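Local coordinates for GXWXG domain-containing protein (Thermomonospora curvata, PDB 4MVE), which is of unknown function but carries a GXWXG domain followed by a DUF4334 region, built largely on one curled antiparallel beta sheet, at residues K12-G17 against Y144-R149; D38-T43 against D120-V125; Y65-I70 against A109-D114. All blocks are in the same frame, centred on the assembly; numbering follows the deposited sequence.

Contact 1 of 3, residues K12-G17 against Y144-R149; sequences KIIASG and YFHLTR
I14, in the last turn of helix 5-16, lies over one face of the H146 imidazole. Its CA stands 4.2 Å from the ring centroid and only 5° off the ring normal, a CH-pi contact. The two side chains run past each other in opposite directions, so each branch of the isoleucine finds a different part of the histidine: I14 CG1 rests against H146 CB at 3.6 Å, while I14 CG2 reaches H146 ND1, also at 3.6 Å. With CG1 anti to the carbonyl carbon (chi1 -64°), CG2 is left anti to the backbone N, and this methyl also lies 3.7 Å from T148 OG1, two residues further along the strand. The imidazole is tucked over its own main chain (chi1 48°), which turns one face toward the helix. H146 NE2 is buried here and has no polar partner in the model.

Further out, F49 meets the same imidazole edge-to-face and also touches I14, and V125, M129 and V131 pack round the isoleucine. Three residues after I14, G17, with positive phi, ends the helix in a Schellman motif, and its carbonyl is bound by R51. In strand 143-149, H146 and T148 face the helix while L147 turns inward to W44 and F122: the alternation typical of a strand in a curled sheet with a helix packed on its outer surface.

Contact 2 of 3, residues D38-T43 against D120-V125; sequences DFMLGT and DHFRRV
F39 meets the aliphatic part of R124, its CZ 4.2 Å from R124 CG, and CE1 of the same ring lies at the guanidinium edge, near its plane. F39 thus touches both the methylenes of this side chain and the rim of its charged group. The guanidinium also forms a salt bridge to D127. R149 makes a cation-pi contact with the F39 ring.

Next along the 3-10 turn, M40, present as selenomethionine, carries the more buried half. Its chain bends twice (chi2 -55°, chi3 -51°), bringing CE over the middle of the F122 ring, 4.0 Å from the centroid and close to its normal. The selenium sits obliquely, 4.5 Å from that centroid and 4.0 Å from F122 CG, a Met-aromatic contact. The opposite face of F122 is met by D120 O, 3.5 Å above the ring plane and offset toward the rim. Were F122 an alanine, the M40 methyl would probably lose the ring face it rests on, and a gap would be likely to open between the turn and strand 118-124. Beyond M40 the chain enters strand 42-48 at G42, the first glycine of the GTWRG sequence that matches GXWXG, and M40 O accepts a bond from W44 NE1.

No hydrogen bond joins the two segments; the turn is held to the strand by dispersion and ring contacts, while the charge of R124 is met by D127, outside the contact.

Contact 3 of 3, residues Y65-I70 against A109-D114; sequences YGKRFI and AAMIYD
M111, present as selenomethionine, fits between K67 and F69 on the facing strand, and this is the tightly packed part of the contact. Its CG is anti to the backbone N (chi1 -162°) and lies 4.1 Å from F69 CE1, the two side chains meeting at about a right angle. The selenium is 5.3 Å from the F69 centroid and well off the ring normal, an oblique Met-aromatic contact. It also lies 4.0 Å from K67 CD, so the lysine's methylene chain forms part of the same apolar patch. V75, L98 and F122 close in round these residues, and W44 meets the F69 ring.

The wetter side begins where K67 bends at its last torsion (chi4 -69°). Here NZ passes 3.7 Å from M111 CE without polar reward, but it donates to a water at 2.8 Å. That water is also bonded to Y113 OH, 2.8 Å away, and lies in the plane of the tyrosine ring at its edge. Because NZ and Y113 OH are 4.0 Å apart, the water serves as the bridge between them. NZ additionally bonds P77 O and makes a long, weak ion pair with D120.

Y65 and G66 form a classic beta bulge opposite L79, in the pairing with strand 74-81. The axes of strands 65-70 and 109-113 come no closer than 10.9 Å, at an angle of 102°, with side chains and one water spanning the distance. Such a crossing is typical of strands that face each other across the interior of a curled, barrel-like antiparallel sheet.

Contact 1 lies on the outer surface of the curled sheet, where a helix packs on strand 143-149, whereas contacts 2 and 3 face its interior, their centres about 9 Å apart. Contacts 1 and 3 are buried; contact 2 is partly so, opening at its arginine end. Strand 143-149 serves both sides: L147 CD1 packs 3.6 Å from F122 CE1 of contact 2 and also touches K67 and F69 of contact 3. Neighbouring strands tie contacts 2 and 3 directly, with G42 O bonded to F69 N and D120 O to M111 N. Apolar contacts dominate throughout, but only contact 3 bridges its segments through a water.

Contact 1 of 3, residues K12-G17 against Y144-R149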
loop_
_atom_site.group_PDB
_atom_site.type_symbol
_atom_site.label_atom_id
_atom_site.label_comp_id
_atom_site.label_asym_id
_atom_site.label_seq_id
_atom_site.Cartn_x
_atom_site.Cartn_y
_atom_site.Cartn_z
ATOM N N LYS A 12 -13.424 -7.027 4.553
ATOM C CA LYS A 12 -14.054 -8.121 3.796
ATOM C C LYS A 12 -13.522 -8.178 2.360
ATOM O O LYS A 12 -13.238 -9.270 1.856
ATOM C CB LYS A 12 -15.594 -7.984 3.797
ATOM C CG LYS A 12 -16.237 -8.526 5.072
ATOM C CD LYS A 12 -17.708 -8.145 5.229
ATOM C CE LYS A 12 -18.667 -9.155 4.655
ATOM N NZ LYS A 12 -20.051 -8.963 5.183
ATOM N N ILE A 13 -13.386 -6.999 1.710
ATOM C CA ILE A 13 -12.855 -6.889 0.340
ATOM C C ILE A 13 -11.365 -7.319 0.328
ATOM O O ILE A 13 -10.977 -8.155 -0.483
ATOM C CB ILE A 13 -13.056 -5.452 -0.201
ATOM C CG1 ILE A 13 -14.581 -5.120 -0.372
ATOM C CG2 ILE A 13 -12.272 -5.244 -1.523
ATOM C CD1 ILE A 13 -14.924 -3.490 -0.327
ATOM N N ILE A 14 -10.562 -6.774 1.240
ATOM C CA ILE A 14 -9.128 -7.086 1.363
ATOM C C ILE A 14 -8.914 -8.591 1.632
ATOM O O ILE A 14 -8.039 -9.171 1.012
ATOM C CB ILE A 14 -8.467 -6.216 2.497
ATOM C CG1 ILE A 14 -8.509 -4.707 2.158
ATOM C CG2 ILE A 14 -7.022 -6.701 2.874
ATOM C CD1 ILE A 14 -8.038 -3.796 3.366
ATOM N N ALA A 15 -9.692 -9.211 2.560
ATOM C CA ALA A 15 -9.511 -10.628 2.889
ATOM C C ALA A 15 -9.905 -11.546 1.723
ATOM O O ALA A 15 -9.319 -12.617 1.588
ATOM C CB ALA A 15 -10.283 -11.014 4.154
ATOM N N SER A 16 -10.857 -11.137 0.889
ATOM C CA SER A 16 -11.271 -11.980 -0.229
ATOM C C SER A 16 -10.463 -11.681 -1.553
ATOM O O SER A 16 -10.626 -12.400 -2.521
ATOM C CB SER A 16 -12.768 -11.821 -0.477
ATOM O OG SER A 16 -13.023 -10.544 -1.041
ATOM N N GLY A 17 -9.651 -10.618 -1.574
ATOM C CA GLY A 17 -8.873 -10.207 -2.742
ATOM C C GLY A 17 -9.756 -9.717 -3.871
ATOM O O GLY A 17 -9.345 -9.684 -5.035
ATOM N N TYR A 144 -5.545 2.962 -5.270
ATOM C CA TYR A 144 -5.552 2.286 -3.990
ATOM C C TYR A 144 -5.056 0.864 -4.045
ATOM O O TYR A 144 -5.335 0.143 -4.992
ATOM C CB TYR A 144 -6.987 2.314 -3.398
ATOM C CG TYR A 144 -7.470 3.729 -3.174
ATOM C CD1 TYR A 144 -7.146 4.421 -2.011
ATOM C CD2 TYR A 144 -8.204 4.397 -4.148
ATOM C CE1 TYR A 144 -7.552 5.742 -1.821
ATOM C CE2 TYR A 144 -8.571 5.729 -3.990
ATOM C CZ TYR A 144 -8.248 6.398 -2.823
ATOM O OH TYR A 144 -8.604 7.719 -2.682
ATOM N N PHE A 145 -4.380 0.447 -2.979
ATOM C CA PHE A 145 -3.927 -0.926 -2.817
ATOM C C PHE A 145 -4.095 -1.325 -1.337
ATOM O O PHE A 145 -4.431 -0.477 -0.509
ATOM C CB PHE A 145 -2.474 -1.102 -3.338
ATOM C CG PHE A 145 -1.435 -0.360 -2.532
ATOM C CD1 PHE A 145 -1.089 0.960 -2.851
ATOM C CD2 PHE A 145 -0.798 -0.974 -1.449
ATOM C CE1 PHE A 145 -0.136 1.657 -2.098
ATOM C CE2 PHE A 145 0.140 -0.277 -0.682
ATOM C CZ PHE A 145 0.479 1.031 -1.019
ATOM N N HIS A 146 -3.854 -2.599 -0.991
ATOM C CA HIS A 146 -4.013 -2.960 0.418
ATOM C C HIS A 146 -2.820 -3.751 0.910
ATOM O O HIS A 146 -2.072 -4.262 0.100
ATOM C CB HIS A 146 -5.344 -3.702 0.682
ATOM C CG HIS A 146 -5.659 -4.833 -0.255
ATOM N ND1 HIS A 146 -5.069 -6.079 -0.113
ATOM C CD2 HIS A 146 -6.503 -4.874 -1.312
ATOM C CE1 HIS A 146 -5.579 -6.831 -1.072
ATOM N NE2 HIS A 146 -6.454 -6.153 -1.806
ATOM N N LEU A 147 -2.589 -3.755 2.240
ATOM C CA LEU A 147 -1.526 -4.504 2.897
ATOM C C LEU A 147 -2.083 -5.230 4.096
ATOM O O LEU A 147 -2.835 -4.644 4.875
ATOM C CB LEU A 147 -0.335 -3.610 3.328
ATOM C CG LEU A 147 0.405 -2.788 2.252
ATOM C CD1 LEU A 147 1.325 -1.739 2.908
ATOM C CD2 LEU A 147 1.142 -3.694 1.220
ATOM N N THR A 148 -1.653 -6.488 4.262
ATOM C CA THR A 148 -1.973 -7.430 5.348
ATOM C C THR A 148 -0.665 -7.805 6.036
ATOM O O THR A 148 0.273 -8.247 5.380
ATOM C CB THR A 148 -2.727 -8.656 4.810
ATOM O OG1 THR A 148 -3.876 -8.157 4.124
ATOM C CG2 THR A 148 -3.173 -9.624 5.945
ATOM N N ARG A 149 -0.592 -7.559 7.338
ATOM C CA ARG A 149 0.600 -7.790 8.141
ATOM C C ARG A 149 0.897 -9.287 8.288
ATOM O O ARG A 149 -0.001 -10.067 8.605
ATOM C CB ARG A 149 0.429 -7.130 9.532
ATOM C CG ARG A 149 1.707 -7.061 10.366
ATOM C CD ARG A 149 1.459 -6.734 11.839
ATOM N NE ARG A 149 0.725 -5.472 12.057
ATOM C CZ ARG A 149 1.280 -4.266 12.135
ATOM N NH1 ARG A 149 2.593 -4.115 11.976
ATOM N NH2 ARG A 149 0.528 -3.199 12.369
#

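Contact 2 of 3, residues D38-T43 against D120-V125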
loop_
_atom_site.group_PDB
_atom_site.type_symbol
_atom_site.label_atom_id
_atom_site.label_comp_id
_atom_site.label_asym_id
_atom_site.label_seq_id
_atom_site.Cartn_x
_atom_site.Cartn_y
_atom_site.Cartn_z
ATOM N N ASP A 38 5.637 3.914 13.283
ATOM C CA ASP A 38 6.092 2.615 13.826
ATOM C C ASP A 38 5.051 1.475 13.656
ATOM O O ASP A 38 5.441 0.309 13.559
ATOM C CB ASP A 38 6.588 2.741 15.272
ATOM C CG ASP A 38 7.975 3.405 15.394
ATOM O OD1 ASP A 38 8.507 3.914 14.351
ATOM O OD2 ASP A 38 8.511 3.454 16.523
ATOM N N PHE A 39 3.761 1.815 13.452
ATOM C CA PHE A 39 2.689 0.835 13.208
ATOM C C PHE A 39 2.964 0.032 11.920
ATOM O O PHE A 39 2.528 -1.116 11.797
ATOM C CB PHE A 39 1.345 1.578 13.077
ATOM C CG PHE A 39 0.129 0.731 12.754
ATOM C CD1 PHE A 39 -0.690 0.245 13.770
ATOM C CD2 PHE A 39 -0.249 0.501 11.432
ATOM C CE1 PHE A 39 -1.825 -0.522 13.463
ATOM C CE2 PHE A 39 -1.384 -0.248 11.133
ATOM C CZ PHE A 39 -2.165 -0.757 12.144
HETATM N N MSE A 40 3.654 0.657 10.952
HETATM C CA MSE A 40 3.962 0.034 9.685
HETATM C C MSE A 40 5.148 -0.918 9.743
HETATM O O MSE A 40 5.330 -1.666 8.780
HETATM C CB MSE A 40 4.234 1.102 8.599
HETATM C CG MSE A 40 3.051 2.022 8.314
HETATM SE SE MSE A 40 1.408 1.090 7.835
HETATM C CE MSE A 40 2.073 -0.147 6.352
ATOM N N LEU A 41 5.982 -0.883 10.825
ATOM C CA LEU A 41 7.185 -1.707 10.891
ATOM C C LEU A 41 6.845 -3.235 10.800
ATOM O O LEU A 41 5.969 -3.731 11.506
ATOM C CB LEU A 41 8.060 -1.362 12.106
ATOM C CG LEU A 41 8.562 0.122 12.168
ATOM C CD1 LEU A 41 9.415 0.377 13.390
ATOM C CD2 LEU A 41 9.358 0.492 10.960
ATOM N N GLY A 42 7.481 -3.908 9.844
ATOM C CA GLY A 42 7.276 -5.331 9.580
ATOM C C GLY A 42 7.082 -5.651 8.115
ATOM O O GLY A 42 7.176 -4.764 7.256
ATOM N N THR A 43 6.807 -6.925 7.822
ATOM C CA THR A 43 6.575 -7.403 6.467
ATOM C C THR A 43 5.075 -7.495 6.231
ATOM O O THR A 43 4.329 -7.959 7.110
ATOM C CB THR A 43 7.312 -8.729 6.228
ATOM O OG1 THR A 43 8.703 -8.470 6.385
ATOM C CG2 THR A 43 7.079 -9.302 4.820
ATOM N N ASP A 120 2.862 6.643 -0.842
ATOM C CA ASP A 120 1.729 5.781 -0.454
ATOM C C ASP A 120 1.258 6.183 0.935
ATOM O O ASP A 120 1.979 5.947 1.912
ATOM C CB ASP A 120 2.085 4.286 -0.477
ATOM C CG ASP A 120 2.701 3.775 -1.772
ATOM O OD1 ASP A 120 2.289 4.247 -2.860
ATOM O OD2 ASP A 120 3.534 2.859 -1.702
ATOM N N HIS A 121 0.061 6.789 1.018
ATOM C CA HIS A 121 -0.575 7.291 2.261
ATOM C C HIS A 121 -1.361 6.162 2.904
ATOM O O HIS A 121 -2.248 5.598 2.264
ATOM C CB HIS A 121 -1.482 8.485 1.955
ATOM C CG HIS A 121 -0.786 9.594 1.234
ATOM N ND1 HIS A 121 -0.292 10.721 1.917
ATOM C CD2 HIS A 121 -0.550 9.750 -0.094
ATOM C CE1 HIS A 121 0.208 11.507 0.985
ATOM N NE2 HIS A 121 0.052 10.978 -0.246
ATOM N N PHE A 122 -0.975 5.756 4.122
ATOM C CA PHE A 122 -1.601 4.607 4.790
ATOM C C PHE A 122 -2.677 4.996 5.797
ATOM O O PHE A 122 -2.488 5.910 6.599
ATOM C CB PHE A 122 -0.533 3.774 5.500
ATOM C CG PHE A 122 0.509 3.227 4.572
ATOM C CD1 PHE A 122 0.156 2.374 3.530
ATOM C CD2 PHE A 122 1.846 3.589 4.709
ATOM C CE1 PHE A 122 1.126 1.887 2.650
ATOM C CE2 PHE A 122 2.801 3.122 3.821
ATOM C CZ PHE A 122 2.441 2.253 2.810
ATOM N N ARG A 123 -3.788 4.261 5.791
ATOM C CA ARG A 123 -4.837 4.434 6.799
ATOM C C ARG A 123 -5.154 3.068 7.375
ATOM O O ARG A 123 -5.091 2.087 6.662
ATOM C CB ARG A 123 -6.103 5.097 6.214
ATOM C CG ARG A 123 -5.914 6.467 5.602
ATOM C CD ARG A 123 -5.978 7.657 6.540
ATOM N NE ARG A 123 -5.721 8.883 5.770
ATOM C CZ ARG A 123 -6.667 9.632 5.207
ATOM N NH1 ARG A 123 -7.950 9.334 5.376
ATOM N NH2 ARG A 123 -6.336 10.698 4.489
ATOM N N ARG A 124 -5.554 3.011 8.629
ATOM C CA ARG A 124 -5.846 1.780 9.338
ATOM C C ARG A 124 -7.188 1.170 8.932
ATOM O O ARG A 124 -8.203 1.863 8.951
ATOM C CB ARG A 124 -5.863 2.062 10.875
ATOM C CG ARG A 124 -6.049 0.814 11.758
ATOM C CD ARG A 124 -6.102 1.174 13.239
ATOM N NE ARG A 124 -6.218 -0.012 14.099
ATOM C CZ ARG A 124 -7.370 -0.551 14.482
ATOM N NH1 ARG A 124 -8.523 -0.018 14.095
ATOM N NH2 ARG A 124 -7.380 -1.633 15.245
ATOM N N VAL A 125 -7.197 -0.132 8.658
ATOM C CA VAL A 125 -8.416 -0.944 8.486
ATOM C C VAL A 125 -8.630 -1.652 9.859
ATOM O O VAL A 125 -9.689 -1.507 10.467
ATOM C CB VAL A 125 -8.395 -1.920 7.282
ATOM C CG1 VAL A 125 -9.586 -2.899 7.329
ATOM C CG2 VAL A 125 -8.381 -1.151 5.975
#

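Contact 3 of 3, residues Y65-I70 against A109-D114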
loop_
_atom_site.group_PDB
_atom_site.type_symbol
_atom_site.label_atom_id
_atom_site.label_comp_id
_atom_site.label_asym_id
_atom_site.label_seq_id
_atom_site.Cartn_x
_atom_site.Cartn_y
_atom_site.Cartn_z
ATOM N N TYR A 65 4.792 -9.257 -4.312
ATOM C CA TYR A 65 4.310 -9.892 -3.090
ATOM C C TYR A 65 3.794 -8.840 -2.090
ATOM O O TYR A 65 2.670 -8.942 -1.607
ATOM C CB TYR A 65 5.409 -10.743 -2.432
ATOM C CG TYR A 65 4.988 -11.240 -1.067
ATOM C CD1 TYR A 65 4.017 -12.229 -0.935
ATOM C CD2 TYR A 65 5.510 -10.674 0.096
ATOM C CE1 TYR A 65 3.558 -12.627 0.319
ATOM C CE2 TYR A 65 5.071 -11.076 1.355
ATOM C CZ TYR A 65 4.088 -12.052 1.462
ATOM O OH TYR A 65 3.669 -12.494 2.696
ATOM N N GLY A 66 4.643 -7.873 -1.763
ATOM C CA GLY A 66 4.309 -6.841 -0.796
ATOM C C GLY A 66 5.441 -5.889 -0.478
ATOM O O GLY A 66 6.127 -5.382 -1.385
ATOM N N LYS A 67 5.614 -5.611 0.826
ATOM C CA LYS A 67 6.599 -4.605 1.320
ATOM C C LYS A 67 7.181 -4.984 2.656
ATOM O O LYS A 67 6.533 -5.717 3.422
ATOM C CB LYS A 67 5.930 -3.213 1.467
ATOM C CG LYS A 67 5.187 -2.698 0.237
ATOM C CD LYS A 67 4.546 -1.320 0.478
ATOM C CE LYS A 67 3.843 -0.807 -0.741
ATOM N NZ LYS A 67 4.818 -0.464 -1.809
ATOM N N ARG A 68 8.419 -4.509 2.931
ATOM C CA ARG A 68 9.093 -4.706 4.228
ATOM C C ARG A 68 9.515 -3.341 4.775
ATOM O O ARG A 68 10.266 -2.631 4.111
ATOM C CB ARG A 68 10.310 -5.649 4.154
ATOM C CG ARG A 68 10.865 -5.981 5.586
ATOM C CD ARG A 68 11.704 -7.258 5.701
ATOM N NE ARG A 68 12.992 -7.140 5.009
ATOM C CZ ARG A 68 14.187 -7.142 5.603
ATOM N NH1 ARG A 68 15.291 -7.008 4.883
ATOM N NH2 ARG A 68 14.282 -7.239 6.924
ATOM N N PHE A 69 8.962 -2.933 5.936
ATOM C CA PHE A 69 9.340 -1.668 6.570
ATOM C C PHE A 69 10.383 -2.002 7.678
ATOM O O PHE A 69 9.988 -2.535 8.718
ATOM C CB PHE A 69 8.085 -0.941 7.114
ATOM C CG PHE A 69 6.994 -0.748 6.072
ATOM C CD1 PHE A 69 6.876 0.461 5.375
ATOM C CD2 PHE A 69 6.075 -1.764 5.800
ATOM C CE1 PHE A 69 5.887 0.627 4.395
ATOM C CE2 PHE A 69 5.090 -1.596 4.823
ATOM C CZ PHE A 69 5.013 -0.410 4.118
ATOM N N ILE A 70 11.698 -1.779 7.432
ATOM C CA ILE A 70 12.736 -2.132 8.443
ATOM C C ILE A 70 12.680 -1.123 9.583
ATOM O O ILE A 70 12.530 -1.502 10.741
ATOM C CB ILE A 70 14.222 -2.291 7.941
ATOM C CG1 ILE A 70 14.436 -2.798 6.467
ATOM C CG2 ILE A 70 15.140 -2.950 8.957
ATOM C CD1 ILE A 70 13.864 -3.993 6.064
ATOM N N ALA A 109 1.095 8.090 8.403
ATOM C CA ALA A 109 2.309 7.483 7.884
ATOM C C ALA A 109 2.158 7.280 6.374
ATOM O O ALA A 109 1.098 6.883 5.865
ATOM C CB ALA A 109 2.585 6.152 8.570
ATOM N N ALA A 110 3.217 7.606 5.665
ATOM C CA ALA A 110 3.256 7.479 4.228
ATOM C C ALA A 110 4.581 6.901 3.790
ATOM O O ALA A 110 5.594 7.264 4.362
ATOM C CB ALA A 110 3.039 8.851 3.588
HETATM N N MSE A 111 4.591 5.978 2.800
HETATM C CA MSE A 111 5.878 5.522 2.267
HETATM C C MSE A 111 6.299 6.431 1.119
HETATM O O MSE A 111 5.509 6.695 0.233
HETATM C CB MSE A 111 5.799 4.076 1.803
HETATM C CG MSE A 111 7.153 3.425 1.659
HETATM SE SE MSE A 111 6.958 1.836 0.526
HETATM C CE MSE A 111 6.574 2.692 -1.153
ATOM N N ILE A 112 7.527 6.938 1.133
ATOM C CA ILE A 112 8.004 7.802 0.035
ATOM C C ILE A 112 9.108 7.052 -0.722
ATOM O O ILE A 112 10.077 6.678 -0.098
ATOM C CB ILE A 112 8.530 9.155 0.598
ATOM C CG1 ILE A 112 7.449 9.866 1.462
ATOM C CG2 ILE A 112 9.116 10.066 -0.541
ATOM C CD1 ILE A 112 7.782 11.225 2.018
ATOM N N TYR A 113 9.006 6.886 -2.049
ATOM C CA TYR A 113 10.113 6.244 -2.788
ATOM C C TYR A 113 11.306 7.170 -2.774
ATOM O O TYR A 113 11.138 8.407 -2.857
ATOM C CB TYR A 113 9.722 5.927 -4.239
ATOM C CG TYR A 113 8.886 4.672 -4.403
ATOM C CD1 TYR A 113 7.539 4.654 -4.057
ATOM C CD2 TYR A 113 9.439 3.507 -4.930
ATOM C CE1 TYR A 113 6.748 3.503 -4.250
ATOM C CE2 TYR A 113 8.668 2.356 -5.121
ATOM C CZ TYR A 113 7.329 2.347 -4.758
ATOM O OH TYR A 113 6.593 1.198 -4.989
ATOM N N ASP A 114 12.497 6.590 -2.676
ATOM C CA ASP A 114 13.730 7.371 -2.706
ATOM C C ASP A 114 13.992 7.958 -4.068
ATOM O O ASP A 114 14.577 9.043 -4.158
ATOM C CB ASP A 114 14.946 6.482 -2.339
ATOM C CG ASP A 114 14.936 6.004 -0.907
ATOM O OD1 ASP A 114 14.062 6.474 -0.122
ATOM O OD2 ASP A 114 15.826 5.204 -0.547
HETATM O O HOH W 1 3.989 1.105 -3.961
#